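Local coordinates for protein beta-galacturonidase (PDB 6NCW) that probably hydrolyses terminal beta-linked galacturonic acid residues from glycosides, as a family 2 glycoside hydrolase of a gut bacterium, at residues Lys269-Gly274 with Arg553-Tyr558. Sequence-based numbering, arbitrary orientation.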
loop_
_atom_site.group_PDB
_atom_site.type_symbol
_atom_site.label_atom_id
_atom_site.label_comp_id
_atom_site.label_asym_id
_atom_site.label_seq_id
_atom_site.Cartn_x
_atom_site.Cartn_y
_atom_site.Cartn_z
ATOM N N LYS A 269 -32.344 29.773 -10.476
ATOM C CA LYS A 269 -31.456 29.148 -11.456
ATOM C C LYS A 269 -30.492 28.223 -10.728
ATOM O O LYS A 269 -29.584 28.686 -10.035
ATOM C CB LYS A 269 -30.691 30.195 -12.264
ATOM C CG LYS A 269 -31.598 31.075 -13.102
ATOM C CD LYS A 269 -30.853 32.245 -13.746
ATOM C CE LYS A 269 -31.796 33.089 -14.615
ATOM N NZ LYS A 269 -31.061 33.849 -15.683
ATOM N N LEU A 270 -30.677 26.920 -10.918
ATOM C CA LEU A 270 -29.929 25.893 -10.204
ATOM C C LEU A 270 -28.506 25.732 -10.742
ATOM O O LEU A 270 -28.279 25.750 -11.954
ATOM C CB LEU A 270 -30.692 24.576 -10.327
ATOM C CG LEU A 270 -30.419 23.421 -9.389
ATOM C CD1 LEU A 270 -30.527 23.852 -7.945
ATOM C CD2 LEU A 270 -31.454 22.371 -9.707
ATOM N N ARG A 271 -27.539 25.588 -9.829
ATOM C CA ARG A 271 -26.192 25.135 -10.161
ATOM C C ARG A 271 -25.991 23.729 -9.594
ATOM O O ARG A 271 -26.104 23.521 -8.380
ATOM C CB ARG A 271 -25.121 26.076 -9.614
ATOM C CG ARG A 271 -23.708 25.568 -9.903
ATOM C CD ARG A 271 -22.615 26.325 -9.141
ATOM N NE ARG A 271 -22.474 27.701 -9.606
ATOM C CZ ARG A 271 -22.975 28.749 -8.964
ATOM N NH1 ARG A 271 -23.637 28.574 -7.828
ATOM N NH2 ARG A 271 -22.814 29.969 -9.456
ATOM N N ILE A 272 -25.689 22.775 -10.467
ATOM C CA ILE A 272 -25.474 21.386 -10.074
ATOM C C ILE A 272 -24.012 21.183 -9.677
ATOM O O ILE A 272 -23.103 21.422 -10.480
ATOM C CB ILE A 272 -25.882 20.427 -11.205
ATOM C CG1 ILE A 272 -27.378 20.549 -11.457
ATOM C CG2 ILE A 272 -25.562 18.977 -10.851
ATOM C CD1 ILE A 272 -28.217 20.191 -10.258
ATOM N N LYS A 273 -23.790 20.745 -8.431
ATOM C CA LYS A 273 -22.478 20.394 -7.876
ATOM C C LYS A 273 -22.561 18.921 -7.468
ATOM O O LYS A 273 -22.885 18.601 -6.329
ATOM C CB LYS A 273 -22.108 21.278 -6.668
ATOM C CG LYS A 273 -22.164 22.804 -6.919
ATOM C CD LYS A 273 -21.608 23.585 -5.729
ATOM C CE LYS A 273 -22.586 23.628 -4.567
ATOM N NZ LYS A 273 -21.922 23.781 -3.231
ATOM N N GLY A 274 -22.280 18.004 -8.394
ATOM C CA GLY A 274 -22.708 16.634 -8.249
ATOM C C GLY A 274 -21.597 15.595 -8.257
ATOM O O GLY A 274 -20.427 15.865 -8.592
ATOM N N ARG A 553 -17.167 23.819 -2.259
ATOM C CA ARG A 553 -17.488 24.662 -1.112
ATOM C C ARG A 553 -17.405 26.154 -1.428
ATOM O O ARG A 553 -17.894 26.968 -0.641
ATOM C CB ARG A 553 -16.554 24.329 0.047
ATOM C CG ARG A 553 -16.801 22.974 0.666
ATOM C CD ARG A 553 -17.295 23.210 2.048
ATOM N NE ARG A 553 -16.835 22.221 3.003
ATOM C CZ ARG A 553 -17.657 21.385 3.624
ATOM N NH1 ARG A 553 -18.963 21.440 3.354
ATOM N NH2 ARG A 553 -17.173 20.496 4.495
ATOM N N SER A 554 -16.813 26.537 -2.552
ATOM C CA SER A 554 -16.727 27.938 -2.927
ATOM C C SER A 554 -17.917 28.393 -3.765
ATOM O O SER A 554 -17.900 29.504 -4.304
ATOM C CB SER A 554 -15.430 28.192 -3.690
ATOM O OG SER A 554 -15.492 27.608 -4.976
ATOM N N LEU A 555 -18.936 27.558 -3.909
ATOM C CA LEU A 555 -20.033 27.881 -4.797
ATOM C C LEU A 555 -21.325 27.511 -4.105
ATOM O O LEU A 555 -21.370 26.561 -3.318
ATOM C CB LEU A 555 -19.908 27.150 -6.138
ATOM C CG LEU A 555 -18.830 27.651 -7.106
ATOM C CD1 LEU A 555 -18.628 26.630 -8.188
ATOM C CD2 LEU A 555 -19.214 28.983 -7.720
ATOM N N GLY A 556 -22.373 28.278 -4.397
ATOM C CA GLY A 556 -23.675 28.029 -3.829
ATOM C C GLY A 556 -24.518 27.157 -4.736
ATOM O O GLY A 556 -24.079 26.686 -5.780
ATOM N N ASN A 557 -25.770 26.953 -4.320
ATOM C CA ASN A 557 -26.692 26.126 -5.085
ATOM C C ASN A 557 -27.349 26.841 -6.260
ATOM O O ASN A 557 -27.953 26.171 -7.114
ATOM C CB ASN A 557 -27.758 25.583 -4.158
ATOM C CG ASN A 557 -27.177 24.678 -3.125
ATOM O OD1 ASN A 557 -26.165 24.031 -3.374
ATOM N ND2 ASN A 557 -27.782 24.644 -1.953
ATOM N N TYR A 558 -27.244 28.163 -6.344
ATOM C CA TYR A 558 -27.958 28.894 -7.374
ATOM C C TYR A 558 -27.049 29.933 -8.002
ATOM O O TYR A 558 -26.151 30.466 -7.351
ATOM C CB TYR A 558 -29.188 29.589 -6.812
ATOM C CG TYR A 558 -30.031 28.683 -5.978
ATOM C CD1 TYR A 558 -30.945 27.838 -6.574
ATOM C CD2 TYR A 558 -29.903 28.661 -4.590
ATOM C CE1 TYR A 558 -31.733 27.001 -5.823
ATOM C CE2 TYR A 558 -30.672 27.824 -3.829
ATOM C CZ TYR A 558 -31.591 26.994 -4.456
ATOM O OH TYR A 558 -32.372 26.143 -3.729
HETATM O O HOH W 1 -24.359 23.604 -1.552
#
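Arg-271 and Lys-273, two basic side chains on the first strand of the TIM barrel, grip backbone carbonyls of the tail that follows the last helix, 544-553, and so illustrate how long cationic chains can tie a segment lacking regular structure to a barrel. The backbones meet in a single beta bridge, Leu-270 with Tyr-558, where Arg-271 N donates an almost straight bond (174°) to Asn-557 O at 2.8 Å. With CG anti to the backbone N (chi1 177°) and a bend at chi3, Arg-271 brings NH1 to Gly-556 O in a 2.8 Å bond near the guanidinium plane, though well above the carbonyl plane, and to Tyr-558 O in a weak one. Leu-555 CD2 sits over the centre of one face of the Arg-271 guanidinium, 3.9 Å above its plane, while Phe-559 supplies a cation-pi partner.

Lys-269 O meets the Tyr-558 ring at its edge and takes a CA-H...O contact from Tyr-558 CA. Leu-270 CD1 packs against Tyr-558 CE1 at 4.0 Å. Lys-273, likewise bent at chi3 (-76°), donates from its buried NZ to Leu-555 O at 2.8 Å; Tyr-552 O, Gly-304 O and a water also accept, so three hydrogens must be shared among four acceptors. Asn-557 OD1 is held by Asn-306 ND2 and by that water, which donates to OD1 at 2.6 Å and accepts from Lys-273 NZ at 3.0 Å.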